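Local coordinates for SCARECROW-LIKE protein 7 (Oryza sativa Japonica Group, PDB 5HYZ), which binds DNA through its GRAS domain, the part described here, and is a probable transcription factor in plant development and abiotic stress resistance, at residues Y242-N247 / E364-L369; P139-I144 / E198-V203. All blocks are in the same frame, centred on the assembly; numbering follows the deposited sequence.

Interaction 1 (Y242-N247 / E364-L369); sequences YEVSLN and EKRPLL
Glu243 lies against Pro367 and Leu368 where strand 236-242 runs out beside the start of strand 366-374. Its CB meets two backbone oxygens, 3.6 Å from Leu368 O and 3.7 Å from Pro367 O. Glu243 CG, anti to the backbone N (chi1 -176°), rests 3.8 Å from Pro367 CB. A bend at chi2 then turns the carboxylate away from the 364-369 segment: OE1 bonds to Thr370 OG1, and OE2 takes the backbone N of Ser311. The main chain of the same residue faces the partner strand. Glu243 N donates to Leu368 O (2.9 Å, N-H...O 159°), reaching the oxygen from above its carbonyl plane, next to the antiparallel non-hydrogen-bonded pair Tyr242-Leu369. At the inverse gamma turn centred on Glu243, Arg366 NH1 gives a weak, strongly bent bond to Glu243 O, 2.9 Å away. The same guanidinium passes Val244, its NH2 3.9 Å from Val244 CB, and the arginine side chain also touches Tyr261 of helix 251-272. The link joins the predicted PFYRE and SAW regions at a classic bulge against strand 358-363, where Leu368 and Leu369 both face Leu361. Glu243 and Arg366 are oppositely charged, yet their charged groups do not pair: the arginine turns to a backbone carbonyl and the carboxylate to Thr370 and Ser311, so backbone bonding and aliphatic packing carry this seam.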
loop_
_atom_site.group_PDB
_atom_site.type_symbol
_atom_site.label_atom_id
_atom_site.label_comp_id
_atom_site.label_asym_id
_atom_site.label_seq_id
_atom_site.Cartn_x
_atom_site.Cartn_y
_atom_site.Cartn_z
ATOM N N TYR A 242 2.938 17.926 11.199
ATOM C CA TYR A 242 4.383 17.641 11.319
ATOM C C TYR A 242 4.847 17.889 12.750
ATOM O O TYR A 242 4.513 18.921 13.354
ATOM C CB TYR A 242 5.165 18.536 10.357
ATOM C CG TYR A 242 4.764 18.351 8.896
ATOM C CD1 TYR A 242 5.066 17.181 8.224
ATOM C CD2 TYR A 242 4.083 19.359 8.207
ATOM C CE1 TYR A 242 4.725 16.994 6.863
ATOM C CE2 TYR A 242 3.733 19.198 6.851
ATOM C CZ TYR A 242 4.073 18.018 6.188
ATOM O OH TYR A 242 3.727 17.866 4.869
ATOM N N GLU A 243 5.649 16.987 13.284
ATOM C CA GLU A 243 5.972 17.067 14.700
ATOM C C GLU A 243 7.288 17.787 14.859
ATOM O O GLU A 243 8.322 17.129 15.051
ATOM C CB GLU A 243 6.031 15.635 15.291
ATOM C CG GLU A 243 6.256 15.556 16.787
ATOM C CD GLU A 243 5.190 16.272 17.556
ATOM O OE1 GLU A 243 3.979 16.063 17.272
ATOM O OE2 GLU A 243 5.546 17.050 18.459
ATOM N N VAL A 244 7.267 19.122 14.755
ATOM C CA VAL A 244 8.567 19.847 14.860
ATOM C C VAL A 244 8.229 21.264 15.285
ATOM O O VAL A 244 7.241 21.806 14.812
ATOM C CB VAL A 244 9.388 19.793 13.530
ATOM C CG1 VAL A 244 8.620 20.451 12.387
ATOM C CG2 VAL A 244 10.785 20.458 13.758
ATOM N N SER A 245 8.996 21.812 16.247
ATOM C CA SER A 245 8.664 23.104 16.817
ATOM C C SER A 245 9.394 24.224 16.041
ATOM O O SER A 245 10.564 24.523 16.311
ATOM C CB SER A 245 9.063 23.136 18.325
ATOM O OG SER A 245 8.640 24.388 18.880
ATOM N N LEU A 246 8.713 24.801 15.063
ATOM C CA LEU A 246 9.312 25.810 14.201
ATOM C C LEU A 246 8.429 27.033 14.180
ATOM O O LEU A 246 8.138 27.578 13.122
ATOM C CB LEU A 246 9.493 25.280 12.782
ATOM C CG LEU A 246 10.322 24.017 12.676
ATOM C CD1 LEU A 246 10.461 23.546 11.231
ATOM C CD2 LEU A 246 11.751 24.229 13.248
ATOM N N ASN A 247 7.933 27.455 15.336
ATOM C CA ASN A 247 7.003 28.576 15.321
ATOM C C ASN A 247 7.621 29.759 16.061
ATOM O O ASN A 247 8.316 30.567 15.451
ATOM C CB ASN A 247 5.652 28.219 15.934
ATOM C CG ASN A 247 4.609 29.303 15.665
ATOM O OD1 ASN A 247 4.794 30.149 14.771
ATOM N ND2 ASN A 247 3.509 29.281 16.409
ATOM N N GLU A 364 13.310 5.955 13.716
ATOM C CA GLU A 364 14.345 5.769 14.770
ATOM C C GLU A 364 13.924 6.426 16.088
ATOM O O GLU A 364 14.691 7.153 16.720
ATOM C CB GLU A 364 15.701 6.327 14.294
ATOM C CG GLU A 364 16.887 5.481 14.759
ATOM C CD GLU A 364 18.058 5.619 13.800
ATOM O OE1 GLU A 364 18.364 4.633 13.086
ATOM O OE2 GLU A 364 18.642 6.729 13.736
ATOM N N LYS A 365 12.672 6.178 16.449
ATOM C CA LYS A 365 12.024 6.640 17.670
ATOM C C LYS A 365 11.809 8.143 17.799
ATOM O O LYS A 365 11.340 8.590 18.837
ATOM C CB LYS A 365 12.802 6.111 18.878
ATOM C CG LYS A 365 12.898 4.578 18.775
ATOM C CD LYS A 365 13.000 3.895 20.156
ATOM C CE LYS A 365 13.330 2.394 19.985
ATOM N NZ LYS A 365 12.377 1.711 19.026
ATOM N N ARG A 366 12.035 8.881 16.731
ATOM C CA ARG A 366 11.773 10.312 16.691
ATOM C C ARG A 366 10.427 10.555 15.976
ATOM O O ARG A 366 10.328 10.271 14.804
ATOM C CB ARG A 366 12.935 11.012 15.959
ATOM C CG ARG A 366 12.730 12.355 15.158
ATOM C CD ARG A 366 11.857 13.367 15.836
ATOM N NE ARG A 366 12.015 14.762 15.412
ATOM C CZ ARG A 366 11.106 15.677 15.742
ATOM N NH1 ARG A 366 10.025 15.278 16.430
ATOM N NH2 ARG A 366 11.241 16.960 15.413
ATOM N N PRO A 367 9.450 11.084 16.688
ATOM C CA PRO A 367 8.102 11.332 16.142
ATOM C C PRO A 367 8.202 12.275 14.954
ATOM O O PRO A 367 8.885 13.295 15.096
ATOM C CB PRO A 367 7.357 12.001 17.317
ATOM C CG PRO A 367 8.123 11.634 18.528
ATOM C CD PRO A 367 9.532 11.370 18.134
ATOM N N LEU A 368 7.539 11.977 13.833
ATOM C CA LEU A 368 7.608 12.846 12.673
ATOM C C LEU A 368 6.257 13.374 12.259
ATOM O O LEU A 368 6.151 14.542 11.828
ATOM C CB LEU A 368 8.202 12.124 11.470
ATOM C CG LEU A 368 9.665 11.717 11.594
ATOM C CD1 LEU A 368 10.128 11.088 10.305
ATOM C CD2 LEU A 368 10.577 12.931 11.991
ATOM N N LEU A 369 5.242 12.521 12.359
ATOM C CA LEU A 369 3.867 12.938 11.840
ATOM C C LEU A 369 2.875 12.508 12.895
ATOM O O LEU A 369 2.795 11.316 13.223
ATOM C CB LEU A 369 3.537 12.259 10.508
ATOM C CG LEU A 369 2.462 13.000 9.687
ATOM C CD1 LEU A 369 2.376 12.345 8.333
ATOM C CD2 LEU A 369 1.121 12.919 10.317
#

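Interaction 2 (P139-I144 / E198-V203); sequences PTRIRI and EPDEAV
Arg141 and Arg143, alternate residues at the start of strand 141-148, point toward a type I turn, Glu198 to Glu201, that leads into strand 202-208, with the Arg141 and Glu201 CA atoms 8.7 Å apart. No backbone bond joins the two segments; side chains span the gap. Arg141 reaches Glu198 end-on, NH1 and NH2 both donating to the single oxygen OE1, which lies in the guanidinium plane, with NH2 at 2.8 Å. A bend at chi3 (63°) in an otherwise extended chain turns that group to the turn. Arg141 NH2 also forms a salt bridge with Glu201 OE1 at 2.9 Å, and a long one with Asp200, whose other oxygen pairs with Lys110. Arg143 meets Glu201 almost coplanar, the two planes 24° apart: its NH2 donates to the syn lone pair of OE1 (2.9 Å, N-H...O 162°), while its second bond, to Glu201 OE2, and that from Arg143 NE to Glu201 OE1 are weak. Arg143 NH2 has another acceptor in Leu196 O. Arg143 NE lies over one face of the Arg141 guanidinium, 3.9 Å above its centre. Glu201 OE2 accepts from Glu198 N (2.9 Å) and bonds to His112 ND1, which ties its carboxylate to the turn and to the predicted VHIID motif. Two arginines thus sit among three acidic side chains and share Glu201 OE1, so charge is probably balanced locally in this surface salt-bridge network.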
loop_
_atom_site.group_PDB
_atom_site.type_symbol
_atom_site.label_atom_id
_atom_site.label_comp_id
_atom_site.label_asym_id
_atom_site.label_seq_id
_atom_site.Cartn_x
_atom_site.Cartn_y
_atom_site.Cartn_z
ATOM N N PRO A 139 -24.276 4.296 6.277
ATOM C CA PRO A 139 -25.063 5.542 6.357
ATOM C C PRO A 139 -26.032 5.702 5.192
ATOM O O PRO A 139 -25.753 5.167 4.143
ATOM C CB PRO A 139 -24.006 6.673 6.237
ATOM C CG PRO A 139 -22.724 6.060 6.602
ATOM C CD PRO A 139 -22.832 4.547 6.181
ATOM N N THR A 140 -27.096 6.461 5.358
ATOM C CA THR A 140 -27.976 6.706 4.217
ATOM C C THR A 140 -27.492 7.860 3.354
ATOM O O THR A 140 -27.874 7.961 2.210
ATOM C CB THR A 140 -29.394 6.980 4.676
ATOM O OG1 THR A 140 -29.423 8.126 5.538
ATOM C CG2 THR A 140 -29.902 5.794 5.426
ATOM N N ARG A 141 -26.637 8.739 3.883
ATOM C CA ARG A 141 -26.105 9.802 3.042
ATOM C C ARG A 141 -24.739 10.235 3.575
ATOM O O ARG A 141 -24.562 10.391 4.797
ATOM C CB ARG A 141 -27.046 11.041 3.053
ATOM C CG ARG A 141 -26.558 12.172 2.085
ATOM C CD ARG A 141 -27.440 13.448 2.198
ATOM N NE ARG A 141 -27.393 14.058 3.526
ATOM C CZ ARG A 141 -27.951 15.225 3.837
ATOM N NH1 ARG A 141 -28.634 15.868 2.894
ATOM N NH2 ARG A 141 -27.850 15.726 5.077
ATOM N N ILE A 142 -23.808 10.445 2.650
ATOM C CA ILE A 142 -22.511 11.018 2.986
ATOM C C ILE A 142 -22.270 12.232 2.078
ATOM O O ILE A 142 -22.343 12.107 0.828
ATOM C CB ILE A 142 -21.387 9.959 2.816
ATOM C CG1 ILE A 142 -21.662 8.841 3.831
ATOM C CG2 ILE A 142 -20.026 10.614 3.039
ATOM C CD1 ILE A 142 -21.171 7.464 3.377
ATOM N N ARG A 143 -21.994 13.394 2.703
ATOM C CA ARG A 143 -21.618 14.581 1.951
ATOM C C ARG A 143 -20.200 14.976 2.296
ATOM O O ARG A 143 -19.772 14.800 3.441
ATOM C CB ARG A 143 -22.566 15.746 2.313
ATOM C CG ARG A 143 -23.961 15.479 1.837
ATOM C CD ARG A 143 -24.693 16.844 1.727
ATOM N NE ARG A 143 -24.885 17.460 3.022
ATOM C CZ ARG A 143 -24.835 18.772 3.282
ATOM N NH1 ARG A 143 -24.531 19.673 2.359
ATOM N NH2 ARG A 143 -25.074 19.184 4.507
ATOM N N ILE A 144 -19.443 15.440 1.323
ATOM C CA ILE A 144 -18.104 15.958 1.565
ATOM C C ILE A 144 -17.997 17.384 1.018
ATOM O O ILE A 144 -18.417 17.669 -0.109
ATOM C CB ILE A 144 -17.027 15.047 0.904
ATOM C CG1 ILE A 144 -17.193 13.630 1.466
ATOM C CG2 ILE A 144 -15.617 15.599 1.206
ATOM C CD1 ILE A 144 -16.009 12.730 1.143
ATOM N N GLU A 198 -26.485 20.753 7.976
ATOM C CA GLU A 198 -27.904 20.485 8.257
ATOM C C GLU A 198 -28.053 19.862 9.626
ATOM O O GLU A 198 -27.159 19.127 10.108
ATOM C CB GLU A 198 -28.490 19.560 7.205
ATOM C CG GLU A 198 -28.360 20.195 5.849
ATOM C CD GLU A 198 -29.080 19.471 4.758
ATOM O OE1 GLU A 198 -29.112 18.208 4.754
ATOM O OE2 GLU A 198 -29.619 20.187 3.886
ATOM N N PRO A 199 -29.184 20.135 10.272
ATOM C CA PRO A 199 -29.327 19.708 11.666
ATOM C C PRO A 199 -29.378 18.172 11.825
ATOM O O PRO A 199 -29.033 17.671 12.896
ATOM C CB PRO A 199 -30.649 20.380 12.099
ATOM C CG PRO A 199 -31.432 20.513 10.840
ATOM C CD PRO A 199 -30.402 20.789 9.753
ATOM N N ASP A 200 -29.732 17.428 10.779
ATOM C CA ASP A 200 -29.854 15.980 10.965
ATOM C C ASP A 200 -28.603 15.166 10.579
ATOM O O ASP A 200 -28.699 13.958 10.375
ATOM C CB ASP A 200 -31.071 15.464 10.167
ATOM C CG ASP A 200 -30.953 15.729 8.645
ATOM O OD1 ASP A 200 -30.049 16.482 8.192
ATOM O OD2 ASP A 200 -31.761 15.161 7.879
ATOM N N GLU A 201 -27.433 15.797 10.474
ATOM C CA GLU A 201 -26.273 15.044 10.010
ATOM C C GLU A 201 -25.171 15.249 11.031
ATOM O O GLU A 201 -25.155 16.253 11.742
ATOM C CB GLU A 201 -25.840 15.520 8.603
ATOM C CG GLU A 201 -25.268 16.862 8.654
ATOM C CD GLU A 201 -25.085 17.522 7.270
ATOM O OE1 GLU A 201 -25.404 16.849 6.274
ATOM O OE2 GLU A 201 -24.554 18.674 7.287
ATOM N N ALA A 202 -24.277 14.286 11.159
ATOM C CA ALA A 202 -23.098 14.469 11.995
ATOM C C ALA A 202 -21.997 15.044 11.138
ATOM O O ALA A 202 -21.777 14.583 10.018
ATOM C CB ALA A 202 -22.631 13.151 12.603
ATOM N N VAL A 203 -21.243 15.976 11.703
ATOM C CA VAL A 203 -20.172 16.608 10.988
ATOM C C VAL A 203 -18.817 16.131 11.544
ATOM O O VAL A 203 -18.657 16.045 12.767
ATOM C CB VAL A 203 -20.266 18.145 11.158
ATOM C CG1 VAL A 203 -19.048 18.764 10.527
ATOM C CG2 VAL A 203 -21.576 18.663 10.502
HETATM O O HOH W 1 -25.142 13.763 5.008
#

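How the interactions relate
Both contacts belong to the same mixed sheet of the GRAS domain, but they lie well apart, with centres 34 Å and nearest atoms about 19 Å from each other. Strand order connects them: strand 202-208, entered from the turn of interaction 2, pairs in parallel with strand 236-242, whose end opens interaction 1. Along the sequence they follow in series, interaction 2 closing before interaction 1 begins. They also differ in setting. Interaction 1 is partly buried, 10 Å from the centre of the chain, and joins antiparallel neighbours; interaction 2 is a surface contact 26 Å out, bridging two strands that both flank strand 110-118. Neither touches the second subunit of the homodimer.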